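Local coordinates for Thiol:disulfide interchange protein (Proteus mirabilis, PDB 4OD7) that probably introduces disulfide bonds into proteins folding in the periplasm, acting as a dithiol oxidase of the thioredoxin-like DsbA family, at residues A92-K95 with G96-T100; H34-Q37 with F38-Y42; R75-A78 with V79-L83. The protein carries 1 engineered substitution. All coordinates share one frame; numbering follows the deposited sequence.

Overall arrangement
The three contacts follow the chain in the order 2, 3, 1, each along one helix, contacts 1 and 2 running into its C-terminal end. Contact 2 spans most of helix 33-41, the active-site helix of the thioredoxin fold, which comes directly after strand 24-28. Contacts 3 and 1 lie on the consecutive helices 70-83 and 86-99, part of the helical insertion of DsbA proteins, which here separates strands 58-62 and 153-156. Contacts 1 and 2 touch, centres 13 Å apart, F94 packing on Y36, S39 and E40, so the insertion meets the active-site helix here. Contact 3, more buried than contact 1, touches neither; its centre is about 17 Å from that of contact 1 and 20 Å from that of contact 2.

Contact 1. Residues A92-K95 with G96-T100; sequences ALFK and GIQET
K95 O accepts two backbone N-H groups where helix 86-99 runs out. E99 N binds it at 2.8 Å in the ordinary alpha pattern, and T100 N adds a bond of 3.0 Å from the opposite face of the carbonyl plane. The second bond belongs to a wider pi-type turn over 96-99. Earlier in the helix the spacing is regular: G96 N pairs with A92 O, I97 N with L93 O, and Q98 N with F94 O at 2.8 Å.

One salt bridge crosses the same turn, K95 NZ to E99 OE2 at 2.8 Å. The K95 chain runs extended as far as CE, then bends at its last torsion (56°), which turns the ammonium group toward the carboxylate. On the way CG passes 3.5 Å from E99 OE1, so the aliphatic part of the lysine also lies against the acid.

F94 and Q98 project side by side in the same direction. Q98 NE2 sits at the ring edge near its plane, 3.7 Å from F94 CD1, with amide and ring planes 67° apart. Hydrogen bonds from NE2 to F30 O and to the O of the engineered S32 hold the amide.

Beyond the helix, F94 meets F30 edge-to-face and packs on Y36 of helix 33-41, while L93 and I97 rest on M73 of helix 70-83 and A92 and L93 touch T112 of helix 106-115.

Contact 2. Residues H34-Q37 with F38-Y42; sequences HCYQ and FSEVY
C35 O is gripped twice by one residue: S39 N donates to it at 2.9 Å and S39 OG at 3.0 Å, from opposite faces of the carbonyl plane. The serine hydroxyl can do this because OG stands between its own backbone N and carbonyl carbon (chi1 69°), turned back along the helix toward the preceding turn. At the next carbonyl, Y36 O takes E40 N at 2.9 Å and, weakly, V41 N at 3.3 Å. The helix is widening here, and the next bond spans five residues: Y42 N reaches Q37 O at 3.0 Å, nearly straight at 169°.

This is the first helix of the thioredoxin fold, which carries the Cys-Pro-His-Cys redox motif at its start. C35 is the second cysteine of that motif. The first is the engineered S32, so the disulfide seen in another structure of the protein is absent; S32 OG is hydrogen-bonded to C35 N. H34 N binds an acidic side chain of the bound peptide, and the C35 side chain packs on V151 and P152.

On the side facing helix 86-99, the Y36 ring lies across E40, its CE1 3.4 Å from E40 CB. E40 touches the ring with CB and CG, and its chain then bends away at the second torsion. V41 CG2 approaches another part of the same ring, 3.8 Å from Y36 CE2. Q37 bends over Y42: OE1 stands 3.3 Å above one face of the phenol ring, offset toward its rim, with amide and ring planes 65° apart. Q37 and Y42 each also pack on an apolar side chain of the bound peptide.

Contact 3. Residues R75-A78 with V79-L83; sequences RAWA and VAIAL
I81 CD1 lies over one face of the W77 indole in a CH-pi contact, 3.9 Å from the centroid of the five-membered ring and 30° off its normal. Two torsions set this up. W77 CG is anti to its main-chain N (chi1 -177°), while I81 swings CG1 beside its own N (chi1 -65°) and then extends, so that its terminal methyl reaches the indole with the side chains at about a right angle. CD1 comes 3.6 Å from W77 NE1, and CG1 rests 3.3 Å from W77 O. At another part of the indole, A80 CB lies 3.9 Å from W77 CE3.

These residues belong to helix 70-83 in the helical insertion that DsbA proteins carry within the thioredoxin fold. The indole reaches the sheet: NE1 is hydrogen-bonded to R60 O of strand 58-62, and F28 of strand 24-28 meets the ring edge-to-face.

Regular alpha bonds carry the backbone, among them I81 N to W77 O at 3.0 Å and A82 N to A78 O at 2.9 Å. V79 places CG2 3.4 Å from R75 O. The R75 chain, extended at first and then bent at its third torsion, binds N133 OD1 and I127 O through NH1.

Contact 1. Residues A92-K95 with G96-T100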
loop_
_atom_site.group_PDB
_atom_site.type_symbol
_atom_site.label_atom_id
_atom_site.label_comp_id
_atom_site.label_asym_id
_atom_site.label_seq_id
_atom_site.Cartn_x
_atom_site.Cartn_y
_atom_site.Cartn_z
ATOM N N ALA A 92 3.578 -11.020 -8.215
ATOM C CA ALA A 92 4.484 -11.058 -9.399
ATOM C C ALA A 92 5.287 -9.765 -9.597
ATOM O O ALA A 92 6.428 -9.786 -10.082
ATOM C CB ALA A 92 3.675 -11.370 -10.710
ATOM N N LEU A 93 4.695 -8.647 -9.208
ATOM C CA LEU A 93 5.341 -7.374 -9.344
ATOM C C LEU A 93 6.401 -7.240 -8.275
ATOM O O LEU A 93 7.489 -6.784 -8.542
ATOM C CB LEU A 93 4.321 -6.269 -9.236
ATOM C CG LEU A 93 3.353 -6.133 -10.426
ATOM C CD1 LEU A 93 2.320 -5.161 -10.040
ATOM C CD2 LEU A 93 3.997 -5.716 -11.730
ATOM N N PHE A 94 6.078 -7.632 -7.060
ATOM C CA PHE A 94 7.110 -7.667 -6.016
ATOM C C PHE A 94 8.256 -8.593 -6.435
ATOM O O PHE A 94 9.404 -8.227 -6.380
ATOM C CB PHE A 94 6.552 -8.157 -4.675
ATOM C CG PHE A 94 5.955 -7.086 -3.822
ATOM C CD1 PHE A 94 6.718 -6.059 -3.325
ATOM C CD2 PHE A 94 4.614 -7.134 -3.490
ATOM C CE1 PHE A 94 6.139 -5.075 -2.522
ATOM C CE2 PHE A 94 4.035 -6.160 -2.689
ATOM C CZ PHE A 94 4.801 -5.132 -2.203
ATOM N N LYS A 95 7.910 -9.779 -6.897
ATOM C CA LYS A 95 8.904 -10.754 -7.309
ATOM C C LYS A 95 9.787 -10.225 -8.434
ATOM O O LYS A 95 11.009 -10.329 -8.369
ATOM C CB LYS A 95 8.218 -12.058 -7.707
ATOM C CG LYS A 95 9.150 -13.060 -8.280
ATOM C CD LYS A 95 8.474 -14.284 -8.801
ATOM C CE LYS A 95 9.499 -15.060 -9.616
ATOM N NZ LYS A 95 10.719 -15.377 -8.841
ATOM N N GLY A 96 9.172 -9.643 -9.452
ATOM C CA GLY A 96 9.922 -9.194 -10.592
ATOM C C GLY A 96 10.813 -8.037 -10.252
ATOM O O GLY A 96 11.850 -7.886 -10.821
ATOM N N ILE A 97 10.436 -7.233 -9.290
ATOM C CA ILE A 97 11.306 -6.159 -8.863
ATOM C C ILE A 97 12.397 -6.706 -7.928
ATOM O O ILE A 97 13.561 -6.482 -8.150
ATOM C CB ILE A 97 10.545 -5.041 -8.116
ATOM C CG1 ILE A 97 9.507 -4.375 -9.017
ATOM C CG2 ILE A 97 11.542 -4.022 -7.545
ATOM C CD1 ILE A 97 10.086 -3.534 -10.117
ATOM N N GLN A 98 12.005 -7.426 -6.904
ATOM C CA GLN A 98 12.918 -7.709 -5.832
ATOM C C GLN A 98 13.596 -9.045 -5.818
ATOM O O GLN A 98 14.667 -9.176 -5.241
ATOM C CB GLN A 98 12.176 -7.527 -4.522
ATOM C CG GLN A 98 11.797 -6.131 -4.384
ATOM C CD GLN A 98 11.420 -5.777 -3.038
ATOM O OE1 GLN A 98 12.101 -6.156 -2.088
ATOM N NE2 GLN A 98 10.286 -5.068 -2.907
ATOM N N GLU A 99 12.997 -10.035 -6.447
ATOM C CA GLU A 99 13.468 -11.407 -6.357
ATOM C C GLU A 99 14.313 -11.753 -7.569
ATOM O O GLU A 99 15.372 -12.342 -7.438
ATOM C CB GLU A 99 12.305 -12.354 -6.270
ATOM C CG GLU A 99 12.735 -13.774 -6.071
ATOM C CD GLU A 99 11.570 -14.678 -5.825
ATOM O OE1 GLU A 99 10.554 -14.203 -5.299
ATOM O OE2 GLU A 99 11.645 -15.854 -6.225
ATOM N N THR A 100 13.762 -11.537 -8.749
ATOM C CA THR A 100 14.443 -11.896 -9.975
ATOM C C THR A 100 15.008 -10.673 -10.666
ATOM O O THR A 100 15.910 -10.802 -11.457
ATOM C CB THR A 100 13.492 -12.659 -10.946
ATOM O OG1 THR A 100 12.299 -11.905 -11.167
ATOM C CG2 THR A 100 13.058 -13.963 -10.342
#

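Contact 2. Residues H34-Q37 with F38-Y42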
loop_
_atom_site.group_PDB
_atom_site.type_symbol
_atom_site.label_atom_id
_atom_site.label_comp_id
_atom_site.label_asym_id
_atom_site.label_seq_id
_atom_site.Cartn_x
_atom_site.Cartn_y
_atom_site.Cartn_z
ATOM N N HIS A 34 10.811 -3.589 2.928
ATOM C CA HIS A 34 9.890 -3.549 4.046
ATOM C C HIS A 34 8.418 -3.720 3.598
ATOM O O HIS A 34 7.632 -4.316 4.285
ATOM C CB HIS A 34 10.059 -2.248 4.813
ATOM C CG HIS A 34 11.283 -2.207 5.689
ATOM N ND1 HIS A 34 12.455 -1.632 5.271
ATOM C CD2 HIS A 34 11.519 -2.649 6.942
ATOM C CE1 HIS A 34 13.357 -1.720 6.229
ATOM N NE2 HIS A 34 12.819 -2.350 7.247
ATOM N N CYS A 35 8.024 -3.177 2.469
ATOM C CA CYS A 35 6.660 -3.388 2.022
ATOM C C CYS A 35 6.390 -4.842 1.685
ATOM O O CYS A 35 5.359 -5.386 2.052
ATOM C CB CYS A 35 6.429 -2.528 0.812
ATOM S SG CYS A 35 6.209 -0.867 1.238
ATOM N N TYR A 36 7.363 -5.493 1.071
ATOM C CA TYR A 36 7.217 -6.897 0.762
ATOM C C TYR A 36 7.092 -7.704 2.021
ATOM O O TYR A 36 6.198 -8.522 2.220
ATOM C CB TYR A 36 8.414 -7.396 -0.052
ATOM C CG TYR A 36 8.298 -8.847 -0.434
ATOM C CD1 TYR A 36 7.335 -9.289 -1.325
ATOM C CD2 TYR A 36 9.121 -9.782 0.146
ATOM C CE1 TYR A 36 7.219 -10.608 -1.636
ATOM C CE2 TYR A 36 9.028 -11.097 -0.170
ATOM C CZ TYR A 36 8.082 -11.508 -1.058
ATOM O OH TYR A 36 8.009 -12.851 -1.335
ATOM N N GLN A 37 8.029 -7.455 2.900
ATOM C CA GLN A 37 7.983 -8.090 4.184
ATOM C C GLN A 37 6.602 -7.888 4.933
ATOM O O GLN A 37 6.031 -8.812 5.437
ATOM C CB GLN A 37 9.084 -7.497 4.998
ATOM C CG GLN A 37 10.368 -8.206 5.206
ATOM C CD GLN A 37 10.178 -9.376 6.099
ATOM O OE1 GLN A 37 9.212 -9.504 6.815
ATOM N NE2 GLN A 37 11.081 -10.222 6.057
ATOM N N PHE A 38 6.104 -6.660 4.970
ATOM C CA PHE A 38 4.882 -6.253 5.690
ATOM C C PHE A 38 3.618 -6.911 5.091
ATOM O O PHE A 38 2.767 -7.435 5.805
ATOM C CB PHE A 38 4.728 -4.736 5.629
ATOM C CG PHE A 38 3.790 -4.138 6.679
ATOM C CD1 PHE A 38 4.218 -3.830 7.969
ATOM C CD2 PHE A 38 2.488 -3.868 6.359
ATOM C CE1 PHE A 38 3.385 -3.268 8.867
ATOM C CE2 PHE A 38 1.621 -3.269 7.283
ATOM C CZ PHE A 38 2.064 -2.985 8.516
ATOM N N SER A 39 3.484 -6.851 3.765
ATOM C CA SER A 39 2.243 -7.272 3.153
ATOM C C SER A 39 2.297 -8.692 2.575
ATOM O O SER A 39 1.304 -9.401 2.664
ATOM C CB SER A 39 1.880 -6.288 2.057
ATOM O OG SER A 39 2.777 -6.372 0.981
ATOM N N GLU A 40 3.413 -9.141 2.010
ATOM C CA GLU A 40 3.444 -10.442 1.332
ATOM C C GLU A 40 3.852 -11.576 2.227
ATOM O O GLU A 40 3.401 -12.700 2.039
ATOM C CB GLU A 40 4.351 -10.420 0.104
ATOM C CG GLU A 40 3.951 -9.514 -1.047
ATOM C CD GLU A 40 2.722 -10.036 -1.719
ATOM O OE1 GLU A 40 2.842 -11.173 -2.193
ATOM O OE2 GLU A 40 1.684 -9.364 -1.862
ATOM N N VAL A 41 4.700 -11.293 3.213
ATOM C CA VAL A 41 5.179 -12.325 4.163
ATOM C C VAL A 41 4.332 -12.314 5.441
ATOM O O VAL A 41 3.719 -13.317 5.788
ATOM C CB VAL A 41 6.703 -12.126 4.531
ATOM C CG1 VAL A 41 7.169 -13.220 5.489
ATOM C CG2 VAL A 41 7.595 -12.079 3.264
ATOM N N TYR A 42 4.320 -11.196 6.147
ATOM C CA TYR A 42 3.599 -11.086 7.405
ATOM C C TYR A 42 2.100 -10.875 7.193
ATOM O O TYR A 42 1.316 -11.159 8.092
ATOM C CB TYR A 42 4.137 -9.925 8.257
ATOM C CG TYR A 42 5.549 -10.083 8.799
ATOM C CD1 TYR A 42 6.159 -11.323 8.914
ATOM C CD2 TYR A 42 6.247 -8.972 9.266
ATOM C CE1 TYR A 42 7.429 -11.443 9.428
ATOM C CE2 TYR A 42 7.523 -9.085 9.788
ATOM C CZ TYR A 42 8.112 -10.316 9.879
ATOM O OH TYR A 42 9.383 -10.418 10.420
#

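Contact 3. Residues R75-A78 with V79-L83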
loop_
_atom_site.group_PDB
_atom_site.type_symbol
_atom_site.label_atom_id
_atom_site.label_comp_id
_atom_site.label_asym_id
_atom_site.label_seq_id
_atom_site.Cartn_x
_atom_site.Cartn_y
_atom_site.Cartn_z
ATOM N N ARG A 75 1.681 3.642 -11.931
ATOM C CA ARG A 75 0.685 3.444 -12.997
ATOM C C ARG A 75 0.276 1.962 -13.114
ATOM O O ARG A 75 -0.886 1.675 -13.254
ATOM C CB ARG A 75 1.202 3.964 -14.328
ATOM C CG ARG A 75 0.175 3.854 -15.484
ATOM C CD ARG A 75 0.655 4.716 -16.661
ATOM N NE ARG A 75 0.576 6.154 -16.381
ATOM C CZ ARG A 75 -0.498 6.901 -16.530
ATOM N NH1 ARG A 75 -1.634 6.398 -16.991
ATOM N NH2 ARG A 75 -0.430 8.176 -16.225
ATOM N N ALA A 76 1.239 1.041 -12.997
ATOM C CA ALA A 76 0.979 -0.399 -12.958
ATOM C C ALA A 76 -0.021 -0.723 -11.863
ATOM O O ALA A 76 -0.924 -1.521 -12.045
ATOM C CB ALA A 76 2.275 -1.167 -12.711
ATOM N N TRP A 77 0.165 -0.128 -10.703
ATOM C CA TRP A 77 -0.716 -0.431 -9.608
ATOM C C TRP A 77 -2.121 0.116 -9.917
ATOM O O TRP A 77 -3.109 -0.525 -9.611
ATOM C CB TRP A 77 -0.198 0.148 -8.303
ATOM C CG TRP A 77 -1.069 -0.205 -7.100
ATOM C CD1 TRP A 77 -1.677 0.655 -6.273
ATOM C CD2 TRP A 77 -1.410 -1.516 -6.633
ATOM N NE1 TRP A 77 -2.360 -0.012 -5.312
ATOM C CE2 TRP A 77 -2.211 -1.354 -5.503
ATOM C CE3 TRP A 77 -1.093 -2.809 -7.049
ATOM C CZ2 TRP A 77 -2.718 -2.438 -4.780
ATOM C CZ3 TRP A 77 -1.590 -3.891 -6.312
ATOM C CH2 TRP A 77 -2.392 -3.695 -5.211
ATOM N N ALA A 78 -2.188 1.304 -10.512
ATOM C CA ALA A 78 -3.470 1.851 -10.997
ATOM C C ALA A 78 -4.151 0.883 -12.004
ATOM O O ALA A 78 -5.342 0.794 -12.035
ATOM C CB ALA A 78 -3.280 3.220 -11.612
ATOM N N VAL A 79 -3.379 0.294 -12.918
ATOM C CA VAL A 79 -3.918 -0.692 -13.856
ATOM C C VAL A 79 -4.463 -1.895 -13.085
ATOM O O VAL A 79 -5.513 -2.432 -13.422
ATOM C CB VAL A 79 -2.860 -1.120 -14.886
ATOM C CG1 VAL A 79 -3.367 -2.298 -15.734
ATOM C CG2 VAL A 79 -2.508 0.061 -15.773
ATOM N N ALA A 80 -3.720 -2.337 -12.070
ATOM C CA ALA A 80 -4.124 -3.492 -11.293
ATOM C C ALA A 80 -5.470 -3.241 -10.620
ATOM O O ALA A 80 -6.309 -4.149 -10.548
ATOM C CB ALA A 80 -3.078 -3.824 -10.274
ATOM N N ILE A 81 -5.632 -2.028 -10.082
ATOM C CA ILE A 81 -6.877 -1.582 -9.456
ATOM C C ILE A 81 -7.976 -1.535 -10.493
ATOM O O ILE A 81 -9.070 -2.027 -10.240
ATOM C CB ILE A 81 -6.740 -0.234 -8.779
ATOM C CG1 ILE A 81 -5.745 -0.362 -7.607
ATOM C CG2 ILE A 81 -8.099 0.278 -8.292
ATOM C CD1 ILE A 81 -5.305 0.934 -7.083
ATOM N N ALA A 82 -7.701 -0.907 -11.633
ATOM C CA ALA A 82 -8.708 -0.758 -12.665
ATOM C C ALA A 82 -9.216 -2.107 -13.196
ATOM O O ALA A 82 -10.412 -2.237 -13.547
ATOM C CB ALA A 82 -8.176 0.109 -13.823
ATOM N N LEU A 83 -8.309 -3.083 -13.319
ATOM C CA LEU A 83 -8.674 -4.401 -13.845
ATOM C C LEU A 83 -9.140 -5.293 -12.714
ATOM O O LEU A 83 -9.648 -6.369 -12.972
ATOM C CB LEU A 83 -7.499 -5.041 -14.589
ATOM C CG LEU A 83 -7.088 -4.242 -15.832
ATOM C CD1 LEU A 83 -6.008 -4.891 -16.606
ATOM C CD2 LEU A 83 -8.276 -3.885 -16.729
#